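Local coordinates for nudix hydrolase domain-containing protein (Thermotoga maritima, PDB 3E57) that is of unknown function but probably hydrolyses nucleoside diphosphates linked to another moiety, as Nudix hydrolases do, at residues Y62-K67 with V151-L156. Residues are numbered along the deposited sequence; the frame is centred on the assembly and turned at random.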
ATOM      1  N   TYR B  62      -0.865  18.157  14.718  1.00 58.62           N
ATOM      2  CA  TYR B  62      -2.068  17.749  15.459  1.00 58.22           C
ATOM      3  C   TYR B  62      -3.353  17.830  14.620  1.00 57.71           C
ATOM      4  O   TYR B  62      -4.445  18.008  15.172  1.00 57.88           O
ATOM      5  CB  TYR B  62      -2.236  18.639  16.703  1.00 58.88           C
ATOM      6  CG  TYR B  62      -1.423  18.215  17.908  1.00 59.60           C
ATOM      7  CD1 TYR B  62      -2.030  17.570  18.986  1.00 60.03           C
ATOM      8  CD2 TYR B  62      -0.054  18.476  17.983  1.00 60.06           C
ATOM      9  CE1 TYR B  62      -1.293  17.187  20.105  1.00 60.03           C
ATOM     10  CE2 TYR B  62       0.691  18.094  19.096  1.00 60.03           C
ATOM     11  CZ  TYR B  62       0.064  17.452  20.155  1.00 59.92           C
ATOM     12  OH  TYR B  62       0.792  17.076  21.263  1.00 59.86           O
ATOM     13  N   ASP B  63      -3.244  17.698  13.300  1.00 56.60           N
ATOM     14  CA  ASP B  63      -4.399  17.943  12.437  1.00 55.82           C
ATOM     15  C   ASP B  63      -4.466  16.980  11.253  1.00 54.98           C
ATOM     16  O   ASP B  63      -3.656  17.072  10.326  1.00 54.96           O
ATOM     17  CB  ASP B  63      -4.378  19.397  11.940  1.00 55.93           C
ATOM     18  CG  ASP B  63      -5.689  19.822  11.285  1.00 56.37           C
ATOM     19  OD1 ASP B  63      -6.717  19.130  11.464  1.00 56.60           O
ATOM     20  OD2 ASP B  63      -5.692  20.863  10.593  1.00 56.53           O
ATOM     21  N   GLU B  64      -5.445  16.071  11.292  1.00 53.75           N
ATOM     22  CA  GLU B  64      -5.703  15.145  10.185  1.00 52.76           C
ATOM     23  C   GLU B  64      -6.578  15.766   9.087  1.00 51.44           C
ATOM     24  O   GLU B  64      -6.840  15.124   8.069  1.00 51.54           O
ATOM     25  CB  GLU B  64      -6.339  13.844  10.694  1.00 52.93           C
ATOM     26  CG  GLU B  64      -5.361  12.929  11.421  1.00 53.55           C
ATOM     27  CD  GLU B  64      -5.968  11.590  11.822  1.00 54.04           C
ATOM     28  OE1 GLU B  64      -7.025  11.206  11.270  1.00 56.54           O
ATOM     29  OE2 GLU B  64      -5.378  10.913  12.692  1.00 55.66           O
ATOM     30  N   THR B  65      -7.021  17.007   9.285  1.00 49.64           N
ATOM     31  CA  THR B  65      -7.715  17.765   8.238  1.00 48.42           C
ATOM     32  C   THR B  65      -6.782  18.120   7.081  1.00 46.85           C
ATOM     33  O   THR B  65      -7.242  18.428   5.979  1.00 46.51           O
ATOM     34  CB  THR B  65      -8.290  19.095   8.781  1.00 48.57           C
ATOM     35  OG1 THR B  65      -9.018  18.854   9.994  1.00 49.41           O
ATOM     36  CG2 THR B  65      -9.212  19.743   7.754  1.00 49.18           C
ATOM     37  N   THR B  66      -5.477  18.118   7.350  1.00 45.13           N
ATOM     38  CA  THR B  66      -4.480  18.405   6.328  1.00 43.81           C
ATOM     39  C   THR B  66      -3.379  17.344   6.304  1.00 42.59           C
ATOM     40  O   THR B  66      -3.164  16.607   7.281  1.00 42.36           O
ATOM     41  CB  THR B  66      -3.831  19.791   6.545  1.00 43.90           C
ATOM     42  OG1 THR B  66      -3.299  19.870   7.874  1.00 43.29           O
ATOM     43  CG2 THR B  66      -4.852  20.913   6.332  1.00 43.48           C
ATOM     44  N   LYS B  67      -2.692  17.274   5.168  1.00 40.81           N
ATOM     45  CA  LYS B  67      -1.523  16.428   5.029  1.00 39.45           C
ATOM     46  C   LYS B  67      -0.324  17.275   4.611  1.00 37.91           C
ATOM     47  O   LYS B  67      -0.414  18.100   3.703  1.00 37.57           O
ATOM     48  CB  LYS B  67      -1.807  15.282   4.043  1.00 39.35           C
ATOM     49  CG  LYS B  67      -2.716  14.233   4.667  1.00 39.64           C
ATOM     50  CD  LYS B  67      -2.981  13.026   3.776  1.00 39.78           C
ATOM     51  CE  LYS B  67      -3.407  11.796   4.607  1.00 39.48           C
ATOM     52  NZ  LYS B  67      -2.226  10.919   5.008  1.00 40.01           N
ATOM     53  N   VAL B 151       2.121  10.030  12.859  1.00 36.80           N
ATOM     54  CA  VAL B 151       2.869  10.831  11.897  1.00 36.67           C
ATOM     55  C   VAL B 151       2.409  10.500  10.471  1.00 36.28           C
ATOM     56  O   VAL B 151       2.147  11.402   9.675  1.00 36.77           O
ATOM     57  CB  VAL B 151       4.392  10.621  12.054  1.00 36.61           C
ATOM     58  CG1 VAL B 151       5.164  11.399  10.992  1.00 36.68           C
ATOM     59  CG2 VAL B 151       4.842  11.047  13.447  1.00 37.86           C
ATOM     60  N   SER B 152       2.282   9.211  10.165  1.00 35.66           N
ATOM     61  CA  SER B 152       1.862   8.771   8.833  1.00 35.58           C
ATOM     62  C   SER B 152       0.565   9.408   8.379  1.00 34.83           C
ATOM     63  O   SER B 152       0.467   9.864   7.238  1.00 34.02           O
ATOM     64  CB  SER B 152       1.706   7.250   8.800  1.00 35.62           C
ATOM     65  OG  SER B 152       2.975   6.659   8.916  1.00 37.85           O
ATOM     66  N   ARG B 153      -0.422   9.460   9.271  1.00 34.47           N
ATOM     67  CA  ARG B 153      -1.748   9.968   8.905  1.00 34.76           C
ATOM     68  C   ARG B 153      -1.784  11.456   8.533  1.00 34.38           C
ATOM     69  O   ARG B 153      -2.732  11.904   7.868  1.00 35.03           O
ATOM     70  CB  ARG B 153      -2.761   9.670  10.014  1.00 34.87           C
ATOM     71  CG  ARG B 153      -3.050   8.195  10.165  1.00 35.10           C
ATOM     72  CD  ARG B 153      -4.221   7.900  11.090  1.00 37.04           C
ATOM     73  NE  ARG B 153      -3.954   8.156  12.508  1.00 38.88           N
ATOM     74  CZ  ARG B 153      -3.470   7.270  13.380  1.00 40.01           C
ATOM     75  NH1 ARG B 153      -3.123   6.040  13.009  1.00 40.63           N
ATOM     76  NH2 ARG B 153      -3.308   7.632  14.650  1.00 40.23           N
ATOM     77  N   VAL B 154      -0.771  12.218   8.950  1.00 33.86           N
ATOM     78  CA  VAL B 154      -0.694  13.644   8.622  1.00 33.12           C
ATOM     79  C   VAL B 154       0.372  13.953   7.567  1.00 32.80           C
ATOM     80  O   VAL B 154       0.622  15.117   7.280  1.00 33.34           O
ATOM     81  CB  VAL B 154      -0.465  14.518   9.897  1.00 33.43           C
ATOM     82  CG1 VAL B 154      -1.531  14.218  10.941  1.00 33.01           C
ATOM     83  CG2 VAL B 154       0.924  14.312  10.475  1.00 33.68           C
ATOM     84  N   HIS B 155       0.980  12.917   6.975  1.00 31.69           N
ATOM     85  CA  HIS B 155       2.031  13.091   5.969  1.00 31.09           C
ATOM     86  C   HIS B 155       1.620  12.472   4.639  1.00 29.96           C
ATOM     87  O   HIS B 155       1.101  11.359   4.601  1.00 30.28           O
ATOM     88  CB  HIS B 155       3.327  12.413   6.417  1.00 31.29           C
ATOM     89  CG  HIS B 155       4.139  13.212   7.387  1.00 32.17           C
ATOM     90  ND1 HIS B 155       5.491  13.015   7.557  1.00 33.20           N
ATOM     91  CD2 HIS B 155       3.798  14.211   8.230  1.00 34.29           C
ATOM     92  CE1 HIS B 155       5.944  13.848   8.478  1.00 33.65           C
ATOM     93  NE2 HIS B 155       4.938  14.588   8.899  1.00 33.27           N
ATOM     94  N   LEU B 156       1.869  13.197   3.556  1.00 28.82           N
ATOM     95  CA  LEU B 156       1.728  12.664   2.205  1.00 28.20           C
ATOM     96  C   LEU B 156       3.108  12.630   1.572  1.00 27.39           C
ATOM     97  O   LEU B 156       3.729  13.669   1.386  1.00 26.77           O
ATOM     98  CB  LEU B 156       0.810  13.567   1.384  1.00 28.09           C
ATOM     99  CG  LEU B 156       0.656  13.220  -0.097  1.00 28.37           C
ATOM    100  CD1 LEU B 156       0.019  11.852  -0.219  1.00 26.75           C
ATOM    101  CD2 LEU B 156      -0.174  14.281  -0.812  1.00 28.13           C
TER
HETATM  102  O   HOH W   1      -5.026  13.102   7.549  1.00 54.91           O
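Lys67 and Val154 bring the two backbones together where the parallel strands 66-77 and 155-163 of the mixed sheet begin to pair, their CA atoms 4.6 Å apart. Lys67 CA makes a CA-H...O contact of 3.4 Å with Val154 O, while Val154 and Leu156 bond to the backbone of Gln68. A water donates to both Glu64 O and Arg153 O, joining the two backbones. An Asx turn, Asp63 OD1 accepting from Thr65 N, and a bond from Thr65 OG1 shape the loop leading into strand 66-77. The Lys67 chain runs extended and then bends at its end (chi4 -92°); NZ has its main partner in Asn145 OD1 and adds weak bonds to Arg153 O (3.1 Å) and His155 O (3.4 Å). Arg153 NE reaches Glu64 OE2 at 3.1 Å in a salt bridge, the acceptor lying in the guanidinium plane but the donor standing above the carboxylate plane. Val154 CG1 rests on Asp63 O at 3.6 Å. A methionine in place of Arg153 would probably leave Glu64 without its charged mate and the loop less firmly tied to segment 151-156. Lys67 NZ is thus satisfied by neutral oxygens, whereas Arg153 divides its N-H groups between the Glu64 carboxylate and the Ser147 carbonyl.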